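Local coordinates for glycoside Hydrolase (Bacteroides uniformis, PDB 5TA0), which probably hydrolyses agarose-derived galactan chains as a family 86 glycoside hydrolase, and binds neoagarooctaose in this engineered variant, at residues 71-74 and 75-79; 126-129 and 130-133; 257-260 and 261-265; 265-268 and 269-273. All blocks are in the same frame, centred on the assembly; numbering follows the deposited sequence. Where two conformers were deposited one is given.

Interaction 1 (71-74 and 75-79); sequences DDLI and RKYDV
Asp71 and Lys76 are joined through the backbone by a five-residue step, Lys76 N to Asp71 O at 2.8 Å, the wide pi-type turn of helix 69-76, and the helix closes in a Schellman motif, with Asp78 at positive phi as C-prime residue and Val79 N reaching back to Ile74 O at 3.0 Å. The second bond of the motif, Asp78 N to Arg75 O, is weak. On the outer side Asp71 and Arg75 run side by side. Bends at chi2 and chi3 fold the arginine chain back so that its guanidinium takes the carboxylate side-on: NE meets Asp71 OD1 and NH1 meets Asp71 OD2, both at 2.9 Å and nearly straight. Both oxygens lie close to the guanidinium plane, yet the carboxylate is turned 39° from it, and NE comes to OD1 from above the carboxylate. One residue further along, Lys76 NZ reaches Asp72 OD2 at 2.9 Å, from the syn side but out of the carboxylate plane; a bend at chi3 (87°) swings the amine over. Asp72 OD1 turns to a water, which also bonds Lys76 NZ and Tyr77 OH, while Tyr407 and Gln415 bind Asp72 and Tyr77 from outside. Towards the interior, Leu73 CD1 lies 4.3 Å from Val79 CG2 and also packs against the Tyr77 ring, next to Phe51 and Ile411. Helix 69-76 is the helix of the beta-alpha-beta unit between strands 50-51 and 80-84. Two acid-base pairs at i to i+4 spacing leave each carboxylate facing a basic group, which would probably keep both aspartates ionised.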
# COMPACT_ATOMS: atom_id res chain seq x y z
N ASP A 71 7.85 -24.58 -0.21
CA ASP A 71 9.21 -24.48 0.27
C ASP A 71 10.05 -23.50 -0.55
O ASP A 71 10.91 -22.80 -0.01
CB ASP A 71 9.89 -25.85 0.28
CG ASP A 71 11.27 -25.80 0.90
OD1 ASP A 71 11.37 -25.50 2.10
OD2 ASP A 71 12.26 -25.98 0.17
N ASP A 72 9.79 -23.46 -1.84
CA ASP A 72 10.54 -22.57 -2.71
C ASP A 72 10.09 -21.11 -2.54
O ASP A 72 10.90 -20.21 -2.25
CB ASP A 72 10.43 -23.01 -4.17
CG ASP A 72 11.53 -22.40 -5.04
OD1 ASP A 72 11.26 -21.43 -5.77
OD2 ASP A 72 12.69 -22.89 -4.99
N LEU A 73 8.80 -20.86 -2.65
CA LEU A 73 8.33 -19.48 -2.64
C LEU A 73 8.25 -18.90 -1.24
O LEU A 73 8.77 -17.80 -0.99
CB LEU A 73 6.99 -19.39 -3.34
CG LEU A 73 6.38 -18.00 -3.52
CD1 LEU A 73 7.35 -16.94 -4.00
CD2 LEU A 73 5.16 -18.11 -4.45
N ILE A 74 7.58 -19.59 -0.33
CA ILE A 74 7.41 -19.05 1.02
C ILE A 74 8.71 -19.17 1.83
O ILE A 74 9.23 -18.17 2.34
CB ILE A 74 6.22 -19.70 1.76
CG1 ILE A 74 4.89 -19.34 1.09
CG2 ILE A 74 6.21 -19.27 3.23
CD1 ILE A 74 3.71 -20.14 1.61
N ARG A 75 9.24 -20.39 1.95
CA ARG A 75 10.39 -20.58 2.84
C ARG A 75 11.69 -20.01 2.26
O ARG A 75 12.33 -19.18 2.89
CB ARG A 75 10.54 -22.06 3.24
CG ARG A 75 11.58 -22.30 4.32
CD ARG A 75 13.03 -22.43 3.88
NE ARG A 75 13.25 -23.33 2.74
CZ ARG A 75 14.35 -23.32 1.96
NH1 ARG A 75 14.44 -24.17 0.94
NH2 ARG A 75 15.35 -22.48 2.19
N LYS A 76 12.06 -20.44 1.06
CA LYS A 76 13.35 -20.02 0.49
C LYS A 76 13.44 -18.50 0.27
O LYS A 76 14.46 -17.89 0.57
CB LYS A 76 13.66 -20.76 -0.81
CG LYS A 76 14.97 -20.32 -1.43
CD LYS A 76 15.39 -21.18 -2.61
CE LYS A 76 14.80 -20.68 -3.90
NZ LYS A 76 15.26 -21.51 -5.05
N TYR A 77 12.36 -17.89 -0.23
CA TYR A 77 12.39 -16.44 -0.44
C TYR A 77 11.92 -15.63 0.77
O TYR A 77 12.08 -14.41 0.79
CB TYR A 77 11.62 -16.07 -1.70
CG TYR A 77 12.31 -16.52 -2.97
CD1 TYR A 77 13.52 -15.95 -3.37
CD2 TYR A 77 11.75 -17.50 -3.77
CE1 TYR A 77 14.15 -16.39 -4.53
CE2 TYR A 77 12.36 -17.91 -4.95
CZ TYR A 77 13.56 -17.35 -5.31
OH TYR A 77 14.18 -17.77 -6.48
N ASP A 78 11.37 -16.31 1.79
CA ASP A 78 10.86 -15.66 3.03
C ASP A 78 9.78 -14.64 2.69
O ASP A 78 9.93 -13.43 2.89
CB ASP A 78 11.98 -15.04 3.86
CG ASP A 78 11.54 -14.69 5.26
OD1 ASP A 78 10.96 -15.56 5.92
OD2 ASP A 78 11.83 -13.59 5.73
N VAL A 79 8.68 -15.18 2.18
CA VAL A 79 7.56 -14.41 1.67
C VAL A 79 6.33 -14.71 2.49
O VAL A 79 6.05 -15.87 2.77
CB VAL A 79 7.30 -14.72 0.18
CG1 VAL A 79 6.11 -13.91 -0.34
CG2 VAL A 79 8.54 -14.45 -0.65
O HOH W 1 13.35 -20.39 -7.17

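Interaction 2 (126-129 and 130-133); sequences KVHP and YEKY. With EDO (1,2-ethanediol), chain B.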
# COMPACT_ATOMS: atom_id res chain seq x y z
N LYS A 126 -0.16 -30.75 6.10
CA LYS A 126 1.02 -30.28 5.39
C LYS A 126 1.15 -28.75 5.41
O LYS A 126 2.25 -28.23 5.29
CB LYS A 126 1.06 -30.78 3.94
CG LYS A 126 -0.01 -30.19 3.04
CD LYS A 126 -0.02 -30.85 1.67
CE LYS A 126 -1.11 -30.29 0.77
NZ LYS A 126 -2.49 -30.70 1.13
N VAL A 127 0.04 -28.03 5.59
CA VAL A 127 0.13 -26.58 5.58
C VAL A 127 0.37 -26.00 6.97
O VAL A 127 0.79 -24.86 7.08
CB VAL A 127 -1.11 -25.92 4.94
CG1 VAL A 127 -1.49 -26.58 3.61
CG2 VAL A 127 -2.29 -25.83 5.91
N HIS A 128 0.12 -26.77 8.04
CA HIS A 128 0.18 -26.18 9.38
C HIS A 128 1.54 -25.56 9.75
O HIS A 128 1.58 -24.51 10.38
CB HIS A 128 -0.26 -27.19 10.44
CG HIS A 128 -1.67 -27.67 10.26
ND1 HIS A 128 -2.16 -28.78 10.90
CD2 HIS A 128 -2.68 -27.21 9.48
CE1 HIS A 128 -3.42 -28.99 10.53
NE2 HIS A 128 -3.75 -28.04 9.66
N PRO A 129 2.67 -26.17 9.30
CA PRO A 129 3.97 -25.56 9.59
C PRO A 129 4.20 -24.20 8.93
O PRO A 129 5.14 -23.51 9.32
CB PRO A 129 4.97 -26.60 9.07
CG PRO A 129 4.23 -27.90 9.17
CD PRO A 129 2.84 -27.53 8.74
N TYR A 130 3.36 -23.82 7.97
CA TYR A 130 3.49 -22.52 7.31
C TYR A 130 2.63 -21.43 7.95
O TYR A 130 2.66 -20.30 7.48
CB TYR A 130 3.16 -22.65 5.83
CG TYR A 130 4.20 -23.45 5.08
CD1 TYR A 130 5.31 -22.83 4.55
CD2 TYR A 130 4.06 -24.83 4.90
CE1 TYR A 130 6.26 -23.54 3.85
CE2 TYR A 130 5.03 -25.56 4.21
CZ TYR A 130 6.12 -24.90 3.69
OH TYR A 130 7.10 -25.60 2.99
N GLU A 131 1.92 -21.73 9.03
CA GLU A 131 1.13 -20.70 9.72
C GLU A 131 1.97 -19.54 10.19
O GLU A 131 1.48 -18.40 10.23
CB GLU A 131 0.35 -21.31 10.89
CG GLU A 131 -0.83 -22.17 10.42
CD GLU A 131 -1.50 -22.97 11.51
OE1 GLU A 131 -2.51 -23.64 11.21
OE2 GLU A 131 -1.08 -22.87 12.69
N LYS A 132 3.24 -19.79 10.53
CA LYS A 132 4.13 -18.70 10.94
C LYS A 132 4.39 -17.64 9.85
O LYS A 132 4.89 -16.56 10.17
CB LYS A 132 5.46 -19.25 11.49
CG LYS A 132 6.32 -19.97 10.48
CD LYS A 132 7.59 -20.52 11.13
CE LYS A 132 8.45 -21.17 10.09
NZ LYS A 132 9.56 -21.92 10.76
N TYR A 133 4.07 -17.98 8.59
CA TYR A 133 4.17 -17.02 7.49
C TYR A 133 2.86 -16.29 7.16
O TYR A 133 2.82 -15.49 6.24
CB TYR A 133 4.67 -17.73 6.22
CG TYR A 133 6.07 -18.29 6.32
CD1 TYR A 133 7.16 -17.50 6.05
CD2 TYR A 133 6.29 -19.62 6.67
CE1 TYR A 133 8.46 -17.99 6.13
CE2 TYR A 133 7.58 -20.14 6.73
CZ TYR A 133 8.66 -19.32 6.47
OH TYR A 133 9.94 -19.82 6.53
C1 EDO B . 8.85 -23.94 6.36
O1 EDO B . 10.04 -24.72 6.46
C2 EDO B . 7.77 -24.58 7.20
O2 EDO B . 7.94 -24.12 8.54
O HOH W 2 3.68 -22.41 11.77
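The Tyr130 ring has C2 of a bound 1,2-ethanediol 3.8 Å above one face, over its centre, and the carbonyl oxygens of Lys126 and Val127 at its edge, near the ring plane. This is a stretch of 3-10 turns in the loop between helix 107-123 and strand 134-140, a link leading into the third strand of the parallel barrel sheet. The turns are made by Tyr130 N to Val127 O at 2.9 Å and Glu131 N to His128 O at 3.1 Å, with the donors well above the carbonyl planes, and they continue with Tyr133 N to Tyr130 O. His128 and Glu131 run out together, imidazole and carboxylate planes 39° apart: with CG anti to the carbonyl carbon and the rest of the chain extended, Glu131 places OE1 where it takes hydrogen bonds from Tyr121 OH and Gly188 N, while His128 NE2 bonds to the Tyr121 carbonyl. The two side chains thus share Tyr121 as a partner and tie the turn to helix 107-123. Tyr130 leans on Arg70 of helix 69-76, and Tyr133 meets the ring of Tyr80. A water donates to His128 O and accepts from Lys132 N. The diol, probably from the crystallisation liquor, also reaches the Tyr133 ring edge with C1, and its O2 donates to Pro129 O at 3.0 Å, with Lys132 CE 3.4 Å from that same O2.

Interaction 3 (257-260 and 261-265); sequences FGRW and NARWK
Stacked guanidinium groups and a tryptophan packed against the next turn make this a local contact across the break between helices 258-262 and 264-271, between strands 242-247 and 277-285. Arg259 and Arg263 lay their guanidinium groups flat on one another, centres 3.8 Å apart and planes at 17°, with Arg263 NH1 over the centre of the Arg259 group. Both side chains run out straight, letting the flat ends overlap. The like charges are probably eased by outside acceptors: Arg263 NH1 forms a salt bridge with Asp210, and Arg259 NH1 bonds to the Phe249 carbonyl. Arg263 leaves helical geometry as the first residue past the first helix and holds the N-cap position of the second. Lys265 N reaches back to Trp260 O at 3.0 Å, and a water joins Arg259 O to Trp264 N. With CG anti to the backbone N (chi1 165°), the Trp260 indole turns toward the following turn and takes Lys265 CB over its five-membered ring in a CH-pi contact, 3.9 Å from the centroid. Trp260 CZ3 touches Trp264 CB at 3.4 Å, and Asn261 OD1 meets the indole edge 3.3 Å from Trp260 CD1. Trp260 NE1 bonds to Tyr535 OH of strand 523-538.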
# COMPACT_ATOMS: atom_id res chain seq x y z
N PHE A 257 -12.32 18.84 -5.56
CA PHE A 257 -12.37 18.24 -4.21
C PHE A 257 -13.74 17.88 -3.68
O PHE A 257 -13.87 17.46 -2.53
CB PHE A 257 -11.54 19.00 -3.17
CG PHE A 257 -10.06 18.86 -3.38
CD1 PHE A 257 -9.37 19.71 -4.24
CD2 PHE A 257 -9.34 17.85 -2.75
CE1 PHE A 257 -8.01 19.56 -4.46
CE2 PHE A 257 -7.98 17.70 -2.97
CZ PHE A 257 -7.31 18.55 -3.81
N GLY A 258 -14.77 17.99 -4.52
CA GLY A 258 -16.06 17.44 -4.19
C GLY A 258 -16.01 15.94 -3.93
O GLY A 258 -16.79 15.43 -3.15
N ARG A 259 -15.10 15.24 -4.59
CA ARG A 259 -14.99 13.78 -4.36
C ARG A 259 -14.46 13.46 -2.97
O ARG A 259 -15.01 12.59 -2.28
CB ARG A 259 -14.18 13.09 -5.44
CG ARG A 259 -14.16 11.57 -5.30
CD ARG A 259 -13.81 10.90 -6.60
NE ARG A 259 -13.51 9.47 -6.45
CZ ARG A 259 -13.83 8.52 -7.32
NH1 ARG A 259 -13.42 7.26 -7.14
NH2 ARG A 259 -14.62 8.78 -8.37
N TRP A 260 -13.42 14.18 -2.56
CA TRP A 260 -12.96 14.13 -1.18
C TRP A 260 -14.11 14.42 -0.21
O TRP A 260 -14.37 13.68 0.75
CB TRP A 260 -11.83 15.11 -0.94
CG TRP A 260 -11.60 15.34 0.53
CD1 TRP A 260 -12.05 16.40 1.26
CD2 TRP A 260 -10.95 14.46 1.46
NE1 TRP A 260 -11.72 16.25 2.59
CE2 TRP A 260 -11.05 15.06 2.73
CE3 TRP A 260 -10.29 13.22 1.34
CZ2 TRP A 260 -10.51 14.48 3.88
CZ3 TRP A 260 -9.74 12.65 2.49
CH2 TRP A 260 -9.86 13.28 3.73
N ASN A 261 -14.81 15.54 -0.44
CA ASN A 261 -15.84 15.98 0.48
C ASN A 261 -17.02 15.02 0.60
O ASN A 261 -17.57 14.91 1.69
CB ASN A 261 -16.36 17.37 0.09
CG ASN A 261 -15.39 18.47 0.43
OD1 ASN A 261 -14.65 18.40 1.41
ND2 ASN A 261 -15.43 19.52 -0.37
N ALA A 262 -17.35 14.32 -0.48
CA ALA A 262 -18.48 13.39 -0.49
C ALA A 262 -18.15 11.99 0.02
O ALA A 262 -19.05 11.25 0.39
CB ALA A 262 -19.04 13.28 -1.90
N ARG A 263 -16.86 11.62 -0.01
CA ARG A 263 -16.44 10.24 0.20
C ARG A 263 -15.56 10.12 1.44
O ARG A 263 -16.10 10.00 2.54
CB ARG A 263 -15.85 9.67 -1.08
CG ARG A 263 -16.84 9.67 -2.23
CD ARG A 263 -16.25 8.98 -3.42
NE ARG A 263 -17.11 9.12 -4.58
CZ ARG A 263 -17.15 8.27 -5.60
NH1 ARG A 263 -16.45 7.15 -5.60
NH2 ARG A 263 -17.96 8.52 -6.63
N TRP A 264 -14.23 10.18 1.31
CA TRP A 264 -13.36 10.01 2.48
C TRP A 264 -13.64 10.97 3.64
O TRP A 264 -13.60 10.55 4.81
CB TRP A 264 -11.85 9.97 2.11
CG TRP A 264 -11.41 8.54 1.93
CD1 TRP A 264 -11.40 7.82 0.77
CD2 TRP A 264 -11.06 7.64 2.97
NE1 TRP A 264 -11.00 6.52 1.02
CE2 TRP A 264 -10.80 6.39 2.37
CE3 TRP A 264 -10.89 7.78 4.35
CZ2 TRP A 264 -10.47 5.26 3.11
CZ3 TRP A 264 -10.54 6.66 5.09
CH2 TRP A 264 -10.32 5.43 4.46
N LYS A 265 -13.96 12.23 3.35
CA LYS A 265 -14.33 13.15 4.43
C LYS A 265 -15.53 12.59 5.23
O LYS A 265 -15.51 12.57 6.46
CB LYS A 265 -14.62 14.55 3.89
CG LYS A 265 -14.90 15.62 4.96
CD LYS A 265 -16.42 15.83 5.09
CE LYS A 265 -16.89 17.14 5.73
NZ LYS A 265 -16.67 17.29 7.18
O HOH W 3 -12.76 10.77 -1.18

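Interaction 4 (265-268 and 269-273); sequences KQFI and DIAGK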
# COMPACT_ATOMS: atom_id res chain seq x y z
N LYS A 265 -13.96 12.23 3.35
CA LYS A 265 -14.33 13.15 4.43
C LYS A 265 -15.53 12.59 5.23
O LYS A 265 -15.51 12.57 6.46
CB LYS A 265 -14.62 14.55 3.89
CG LYS A 265 -14.90 15.62 4.96
CD LYS A 265 -16.42 15.83 5.09
CE LYS A 265 -16.89 17.14 5.73
NZ LYS A 265 -16.67 17.29 7.18
N GLN A 266 -16.58 12.19 4.52
CA GLN A 266 -17.77 11.64 5.15
C GLN A 266 -17.52 10.32 5.84
O GLN A 266 -18.10 10.07 6.90
CB GLN A 266 -18.91 11.47 4.12
CG GLN A 266 -19.34 12.74 3.41
CD GLN A 266 -19.74 13.86 4.34
OE1 GLN A 266 -20.36 13.64 5.39
NE2 GLN A 266 -19.34 15.07 4.00
N PHE A 267 -16.68 9.45 5.26
CA PHE A 267 -16.39 8.19 5.91
C PHE A 267 -15.68 8.41 7.26
O PHE A 267 -16.05 7.82 8.27
CB PHE A 267 -15.54 7.30 5.02
CG PHE A 267 -15.18 5.98 5.64
CD1 PHE A 267 -16.14 5.03 5.94
CD2 PHE A 267 -13.86 5.67 5.92
CE1 PHE A 267 -15.80 3.80 6.48
CE2 PHE A 267 -13.52 4.45 6.49
CZ PHE A 267 -14.47 3.52 6.77
N ILE A 268 -14.72 9.33 7.29
CA ILE A 268 -14.05 9.66 8.54
C ILE A 268 -15.07 10.24 9.52
O ILE A 268 -15.06 9.85 10.70
CB ILE A 268 -12.85 10.60 8.28
CG1 ILE A 268 -11.75 9.81 7.54
CG2 ILE A 268 -12.34 11.25 9.55
CD1 ILE A 268 -10.63 10.67 6.95
N ASP A 269 -15.94 11.15 9.05
CA ASP A 269 -16.92 11.77 9.95
C ASP A 269 -17.94 10.79 10.50
O ASP A 269 -18.36 10.92 11.64
CB ASP A 269 -17.67 12.88 9.22
CG ASP A 269 -16.84 14.11 8.94
OD1 ASP A 269 -15.69 14.24 9.43
OD2 ASP A 269 -17.33 14.98 8.19
N ILE A 270 -18.34 9.82 9.70
CA ILE A 270 -19.42 8.89 10.07
C ILE A 270 -18.92 7.66 10.82
O ILE A 270 -19.47 7.31 11.87
CB ILE A 270 -20.19 8.45 8.81
CG1 ILE A 270 -20.97 9.64 8.25
CG2 ILE A 270 -21.15 7.30 9.10
CD1 ILE A 270 -21.40 9.40 6.81
N ALA A 271 -17.89 7.02 10.27
CA ALA A 271 -17.46 5.70 10.74
C ALA A 271 -16.03 5.71 11.28
O ALA A 271 -15.60 4.69 11.82
CB ALA A 271 -17.58 4.70 9.60
N GLY A 272 -15.28 6.80 11.12
CA GLY A 272 -13.87 6.77 11.49
C GLY A 272 -13.58 6.31 12.91
O GLY A 272 -12.68 5.53 13.15
N LYS A 273 -14.37 6.80 13.84
CA LYS A 273 -14.23 6.44 15.24
C LYS A 273 -14.47 4.96 15.52
O LYS A 273 -14.03 4.46 16.55
CB LYS A 273 -15.16 7.30 16.13
CG LYS A 273 -16.65 7.00 15.95
CD LYS A 273 -17.59 7.95 16.69
CE LYS A 273 -19.03 7.45 16.67
NZ LYS A 273 -19.53 6.94 15.35
O HOH W 4 -19.92 15.16 7.66
O HOH W 5 -16.06 9.26 13.31
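Bends at chi2 (-99°) and chi4 (-71°) curl the Lys265 chain round so that its amine meets Asp269, whose CG lies anti to the carbonyl carbon and beside its own backbone N. In the conformer given, Lys265 NZ and Asp269 OD2 are 2.6 Å apart in a salt bridge that uses the syn lone pair of the carboxylate. Lys265 CD and CE also pass close to OD2, so the aliphatic part of the chain runs past the oxygen before NZ closes on it. A water donates to OD2 as well, and to Gln266 OE1, joining Gln266 to Asp269; Gln266 NE2 bonds to Asn261 O. Tyr310 OH binds both Lys265 NZ and Asp269 OD1, giving the ion pair a common third partner. The backbone beneath is regular at first: Asp269 N to Lys265 O at 3.0 Å, Ile270 N to Gln266 O at 2.8 Å and Ala271 N to Phe267 O, also 2.8 Å. It slackens at Gly272, whose N makes a weak bond to Ile268 O, an oxygen with a water nearby that accepts from Lys273 N. On another side of the helix Phe267 brings CE1 to 3.7 Å from Ala271 CB, the methyl approaching the ring obliquely. Ile270 CG1 comes up to the Gln266 carbonyl oxygen, 3.2 Å away. Around this turn, Ile268 packs on Tyr310, Ser311 and Leu315 of helix 298-315, and Ile270 and Ala271 on helix 219-236, while the Phe267 ring meets Phe223 and His226 of that helix and Tyr245 of strand 242-247.

In the fold
The four contacts form two pairs on the barrel domain. Interactions 1 and 2, centres 12 Å apart, touch directly: Asp78 OD1 lies 3.5 Å from Tyr133 CE1, and Arg75 CG 3.7 Å from Tyr133 OH, so the turn at 126-133 packs on helix 69-76. Interactions 3 and 4, with centres 11 Å apart, share Lys265 and helix 264-271. Interaction 1 lies about 42 Å from interaction 3, centre to centre, on the opposite side of the chain's centre. A calcium ion lies about 3 Å from the Arg259 side chain, and the Phe267 side chain is about 9 Å from a calcium ion. The bound agaro-oligosaccharide occupies a pocket of the barrel domain.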